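Local coordinates for uncharacterized protein (Wolinella succinogenes, PDB 3JYG), which is of unknown function but belongs to the 6-pyruvoyl tetrahydropterin synthase family and binds a zinc ion, at residues P95-D99 and K100-V104; G120-S123 and P124-E127; L126-Y129 and E130-V134. All coordinates share one frame; numbering follows the deposited sequence.

From the N terminus, contact 1 (95-99 with 100-104) comes first: it folds the loop after helix 90-93 through tight turns and delivers the chain to strand 103-105, at one edge of the mixed sheet within this chain. After strand 110-113, contact 2 (120-123 with 124-127) starts helix 123-131, and contact 3 (126-129 with 130-134) ends that helix and opens strand 132-135. Contacts 2 and 3 overlap at L126 and E127; none encloses another. The loop of contact 1 lies against the helix: H96 meets Y129 of contact 3 and E121 of contact 2, and F97 packs on Y129. Loop, helix and one end of the sheet are thereby tied together.

Contact 1 (P95-D99 and K100-V104); sequences PHFAD and KSALV
D99 turns its carboxylate back over the chain that follows, and one oxygen receives two donors from S101. D99 OD1 takes the backbone S101 N at 2.7 Å in a nearly straight bond (166°) and the hydroxyl S101 OG at 2.8 Å. Both donors come from the same face of the carboxylate, above its plane. The D99 torsion, chi1 73°, sets CG between the backbone N and the carbonyl carbon, which brings OD1 over the next peptide; OD2 is engaged by R117 in a salt bridge, so both oxygens have partners and the group is fixed in rotation. F97 works on the inner side of the same loop. Its buried ring has A102 CB at its edge, in the ring plane, with F97 CE2 and A102 CB 4.0 Å apart. The carbonyl of A102 comes nearer, F97 CE2 to A102 O being 3.4 Å, at an oblique approach to the ring. L103 CD2 adds a looser apolar touch to F97 CD2 at 4.4 Å. K100 is extended beyond CG and leads away from 95-99, its NZ bonded to I85 O and paired with D86. The backbone closes the turn with K100 N donating to F97 O at 2.9 Å. A102 N is buried without a partner in the model. In sequence the arrangement is a type I beta turn from F97 to K100, an Asx turn made by D99 with S101, and an inverse gamma turn centred on A102, a run of tight turns leading into strand 103-105, which pairs antiparallel with strand 110-113.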
# COMPACT_ATOMS: atom_id res chain seq x y z
N PRO A 95 32.13 -8.49 -23.88
CA PRO A 95 33.54 -8.56 -24.29
C PRO A 95 33.95 -7.58 -25.39
O PRO A 95 35.09 -7.11 -25.38
CB PRO A 95 33.69 -10.03 -24.75
CG PRO A 95 32.32 -10.45 -25.19
CD PRO A 95 31.45 -9.80 -24.09
N HIS A 96 33.02 -7.21 -26.28
CA HIS A 96 33.30 -6.24 -27.34
C HIS A 96 33.46 -4.83 -26.83
O HIS A 96 33.82 -3.95 -27.60
CB HIS A 96 32.19 -6.26 -28.41
CG HIS A 96 32.10 -7.56 -29.16
ND1 HIS A 96 31.51 -8.68 -28.62
CD2 HIS A 96 32.55 -7.92 -30.38
CE1 HIS A 96 31.58 -9.68 -29.49
NE2 HIS A 96 32.20 -9.24 -30.57
N PHE A 97 33.13 -4.61 -25.55
CA PHE A 97 33.15 -3.29 -24.93
C PHE A 97 33.90 -3.38 -23.59
O PHE A 97 33.57 -2.69 -22.63
CB PHE A 97 31.71 -2.77 -24.71
CG PHE A 97 30.94 -2.55 -26.00
CD1 PHE A 97 30.15 -3.57 -26.54
CD2 PHE A 97 31.04 -1.34 -26.68
CE1 PHE A 97 29.48 -3.39 -27.75
CE2 PHE A 97 30.37 -1.13 -27.86
CZ PHE A 97 29.57 -2.16 -28.41
N ALA A 98 34.90 -4.25 -23.53
CA ALA A 98 35.60 -4.52 -22.26
C ALA A 98 36.30 -3.26 -21.70
O ALA A 98 36.46 -3.12 -20.50
CB ALA A 98 36.59 -5.70 -22.40
N ASP A 99 36.65 -2.32 -22.58
CA ASP A 99 37.31 -1.09 -22.13
C ASP A 99 36.31 -0.05 -21.64
O ASP A 99 36.70 1.01 -21.14
CB ASP A 99 38.24 -0.51 -23.22
CG ASP A 99 37.49 0.14 -24.40
OD1 ASP A 99 36.24 0.24 -24.42
OD2 ASP A 99 38.20 0.56 -25.33
N LYS A 100 35.01 -0.33 -21.84
CA LYS A 100 33.93 0.55 -21.38
C LYS A 100 34.07 1.96 -21.95
O LYS A 100 33.58 2.92 -21.33
CB LYS A 100 33.91 0.67 -19.85
CG LYS A 100 34.01 -0.64 -19.06
CD LYS A 100 34.10 -0.28 -17.57
CE LYS A 100 34.17 -1.52 -16.75
NZ LYS A 100 34.26 -1.29 -15.27
N SER A 101 34.72 2.11 -23.10
CA SER A 101 34.78 3.45 -23.69
C SER A 101 33.66 3.75 -24.67
O SER A 101 33.18 4.87 -24.69
CB SER A 101 36.11 3.72 -24.41
OG SER A 101 36.21 2.85 -25.52
N ALA A 102 33.29 2.78 -25.50
CA ALA A 102 32.36 3.06 -26.60
C ALA A 102 30.92 2.87 -26.09
O ALA A 102 30.18 2.03 -26.60
CB ALA A 102 32.65 2.13 -27.82
N LEU A 103 30.56 3.63 -25.06
CA LEU A 103 29.19 3.57 -24.50
C LEU A 103 28.60 4.92 -24.72
O LEU A 103 29.31 5.92 -24.67
CB LEU A 103 29.20 3.29 -22.99
CG LEU A 103 30.00 2.09 -22.48
CD1 LEU A 103 29.83 2.05 -20.98
CD2 LEU A 103 29.49 0.83 -23.13
N VAL A 104 27.31 4.96 -24.98
CA VAL A 104 26.65 6.22 -25.26
C VAL A 104 25.79 6.56 -24.04
O VAL A 104 24.78 5.90 -23.80
CB VAL A 104 25.80 6.09 -26.55
CG1 VAL A 104 25.26 7.48 -26.97
CG2 VAL A 104 26.61 5.39 -27.69

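Contact 2 (G120-S123 and P124-E127); sequences GESS and PILE
S122 supplies the main backbone acceptor of this helix start. Its carbonyl O takes L126 N at 3.1 Å in a nearly straight bond (167°) that lines up closely with the C=O direction, and also a weak bond from I125 N. One residue on, S123 O accepts E127 N at 3.1 Å, with the donor tilted slightly from the carbonyl plane. These are the first bonds of helix 123-131, with S122 at the N-cap.

The side chains meet mostly through carbon atoms. I125 CG2 meets E121 CB at 3.6 Å, the two side chains crossing at a slant; E121 bends at chi2 (-71°), and its CG and OE1 also come near that methyl. The hydroxyl S122 OG sits against carbons, 3.3 Å from I125 CG1 and 3.4 Å from P124 CD. E127 runs beside the carbonyl of S123, with E127 CG 3.2 Å from S123 O. L126 CD1 reaches E121 O at 4.0 Å, and the leucine packs further on I118.

The proline ring brings P124 CD within 3.3 Å of S123 CB, as the direct linkage of the residues requires. P124 has no N-H to give, but in the first turn of a helix none is required. The backbone bonds therefore set the helix going without it: amides of L126 and E127 satisfy S122 O and S123 O, rather than side-chain hydrogen bonds joining the segments.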
# COMPACT_ATOMS: atom_id res chain seq x y z
N GLY A 120 28.33 -5.42 -38.32
CA GLY A 120 28.81 -6.67 -38.94
C GLY A 120 28.96 -7.89 -38.03
O GLY A 120 29.33 -8.96 -38.51
N GLU A 121 28.71 -7.75 -36.72
CA GLU A 121 28.61 -8.91 -35.84
C GLU A 121 27.31 -9.66 -36.16
O GLU A 121 26.38 -9.08 -36.71
CB GLU A 121 28.60 -8.51 -34.36
CG GLU A 121 29.88 -7.92 -33.79
CD GLU A 121 31.00 -8.94 -33.64
OE1 GLU A 121 30.73 -10.13 -33.44
OE2 GLU A 121 32.18 -8.55 -33.71
N SER A 122 27.25 -10.94 -35.80
CA SER A 122 26.06 -11.77 -36.11
C SER A 122 24.80 -11.25 -35.45
O SER A 122 24.84 -10.47 -34.48
CB SER A 122 26.29 -13.22 -35.68
OG SER A 122 26.36 -13.26 -34.27
N SER A 123 23.66 -11.66 -36.00
CA SER A 123 22.36 -11.26 -35.45
C SER A 123 22.19 -11.49 -33.95
O SER A 123 21.70 -10.60 -33.24
CB SER A 123 21.23 -11.97 -36.19
OG SER A 123 21.22 -11.49 -37.51
N PRO A 124 22.55 -12.70 -33.47
CA PRO A 124 22.42 -12.97 -32.04
C PRO A 124 23.31 -12.08 -31.19
O PRO A 124 22.91 -11.73 -30.05
CB PRO A 124 22.85 -14.43 -31.91
CG PRO A 124 22.53 -15.04 -33.32
CD PRO A 124 23.07 -13.89 -34.19
N ILE A 125 24.45 -11.70 -31.73
CA ILE A 125 25.39 -10.87 -30.99
C ILE A 125 24.79 -9.46 -30.83
O ILE A 125 24.84 -8.86 -29.74
CB ILE A 125 26.83 -10.88 -31.61
CG1 ILE A 125 27.53 -12.23 -31.37
CG2 ILE A 125 27.67 -9.70 -31.06
CD1 ILE A 125 27.68 -12.64 -29.95
N LEU A 126 24.18 -8.96 -31.90
CA LEU A 126 23.41 -7.71 -31.83
C LEU A 126 22.26 -7.73 -30.79
O LEU A 126 22.07 -6.76 -30.08
CB LEU A 126 22.89 -7.33 -33.21
CG LEU A 126 24.02 -6.97 -34.17
CD1 LEU A 126 23.51 -6.60 -35.58
CD2 LEU A 126 24.89 -5.83 -33.63
N GLU A 127 21.51 -8.83 -30.72
CA GLU A 127 20.40 -8.97 -29.80
C GLU A 127 20.93 -8.97 -28.38
O GLU A 127 20.29 -8.48 -27.47
CB GLU A 127 19.68 -10.31 -30.04
CG GLU A 127 19.08 -10.41 -31.44
CD GLU A 127 18.82 -11.82 -31.90
OE1 GLU A 127 19.00 -12.81 -31.10
OE2 GLU A 127 18.42 -11.93 -33.07

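Contact 3 (L126-Y129 and E130-V134); sequences LELY and ESFVV
S131 reaches back along the helix with both its amide and its hydroxyl. S131 N gives its better bond to L128 O at 3.1 Å, three residues back and well above that carbonyl plane, and only a weak one to E127 O. S131 OG, turned beside its own backbone N (chi1 -44°), lies 2.9 Å from E127 O and 3.1 Å from L128 O; either carbonyl could accept its one proton. The regular helical bond persists one step earlier: E130 N donates to L126 O at 2.8 Å, nearly straight at 161°.

This change from i-to-i+4 to i-to-i+3 bonding accompanies the passage from helix 123-131 straight into strand 132-135, a helix-to-strand junction without an intervening loop. Across the junction, Y129 O receives a weak bond from F132 N, and one water bridges two carbonyls, donating to Y129 O and F132 O at 2.8 Å each. E130 O accepts from R80 NH1.

The polar ends of Y129 and E130 find partners in other parts of the chain: Y129 OH bonds H96 ND1, and E130 OE1 pairs with R112. Between the segments the closest apolar touch is L128 CD1 to F132 CE2 at 3.5 Å, the two side chains running at an angle; Y129 CD1 lies farther, 4.4 Å from F132 CD2. F132 CD2 also passes close to L128 O, and F132 continues onto I83 of strand 80-84.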
# COMPACT_ATOMS: atom_id res chain seq x y z
N LEU A 126 24.18 -8.96 -31.90
CA LEU A 126 23.41 -7.71 -31.83
C LEU A 126 22.26 -7.73 -30.79
O LEU A 126 22.07 -6.76 -30.08
CB LEU A 126 22.89 -7.33 -33.21
CG LEU A 126 24.02 -6.97 -34.17
CD1 LEU A 126 23.51 -6.60 -35.58
CD2 LEU A 126 24.89 -5.83 -33.63
N GLU A 127 21.51 -8.83 -30.72
CA GLU A 127 20.40 -8.97 -29.80
C GLU A 127 20.93 -8.97 -28.38
O GLU A 127 20.29 -8.48 -27.47
CB GLU A 127 19.68 -10.31 -30.04
CG GLU A 127 19.08 -10.41 -31.44
CD GLU A 127 18.82 -11.82 -31.90
OE1 GLU A 127 19.00 -12.81 -31.10
OE2 GLU A 127 18.42 -11.93 -33.07
N LEU A 128 22.11 -9.55 -28.19
CA LEU A 128 22.74 -9.55 -26.89
C LEU A 128 23.03 -8.11 -26.48
O LEU A 128 22.63 -7.68 -25.37
CB LEU A 128 24.02 -10.39 -26.93
CG LEU A 128 25.02 -10.20 -25.80
CD1 LEU A 128 24.38 -10.50 -24.46
CD2 LEU A 128 26.24 -11.13 -26.01
N TYR A 129 23.72 -7.36 -27.34
CA TYR A 129 24.06 -5.95 -26.99
C TYR A 129 22.87 -4.96 -26.93
O TYR A 129 22.92 -3.98 -26.14
CB TYR A 129 25.22 -5.41 -27.84
CG TYR A 129 26.53 -6.10 -27.49
CD1 TYR A 129 27.15 -5.88 -26.25
CD2 TYR A 129 27.13 -7.01 -28.37
CE1 TYR A 129 28.34 -6.51 -25.92
CE2 TYR A 129 28.33 -7.67 -28.03
CZ TYR A 129 28.94 -7.39 -26.80
OH TYR A 129 30.11 -8.02 -26.42
N GLU A 130 21.81 -5.22 -27.71
CA GLU A 130 20.56 -4.46 -27.55
C GLU A 130 19.94 -4.65 -26.16
O GLU A 130 19.22 -3.76 -25.70
CB GLU A 130 19.52 -4.74 -28.64
CG GLU A 130 20.02 -4.35 -30.05
CD GLU A 130 19.50 -3.01 -30.57
OE1 GLU A 130 19.28 -2.04 -29.79
OE2 GLU A 130 19.29 -2.91 -31.81
N SER A 131 20.23 -5.77 -25.48
CA SER A 131 19.64 -6.02 -24.14
C SER A 131 20.11 -5.08 -23.03
O SER A 131 19.39 -4.78 -22.11
CB SER A 131 19.94 -7.42 -23.66
OG SER A 131 19.74 -8.37 -24.66
N PHE A 132 21.35 -4.60 -23.10
CA PHE A 132 21.95 -4.01 -21.89
C PHE A 132 21.63 -2.55 -21.64
O PHE A 132 21.68 -1.73 -22.57
CB PHE A 132 23.47 -4.17 -21.92
CG PHE A 132 23.91 -5.57 -21.74
CD1 PHE A 132 23.76 -6.20 -20.50
CD2 PHE A 132 24.48 -6.29 -22.82
CE1 PHE A 132 24.17 -7.52 -20.33
CE2 PHE A 132 24.89 -7.61 -22.63
CZ PHE A 132 24.76 -8.20 -21.41
N VAL A 133 21.29 -2.25 -20.37
CA VAL A 133 21.14 -0.88 -19.92
C VAL A 133 22.24 -0.74 -18.89
O VAL A 133 22.24 -1.45 -17.88
CB VAL A 133 19.77 -0.65 -19.26
CG1 VAL A 133 19.75 0.66 -18.50
CG2 VAL A 133 18.67 -0.63 -20.36
N VAL A 134 23.20 0.15 -19.17
CA VAL A 134 24.36 0.23 -18.30
C VAL A 134 24.19 1.40 -17.34
O VAL A 134 23.86 2.50 -17.78
CB VAL A 134 25.69 0.33 -19.11
CG1 VAL A 134 26.91 0.39 -18.14
CG2 VAL A 134 25.81 -0.86 -20.09
O HOH W 1 23.25 -1.50 -24.84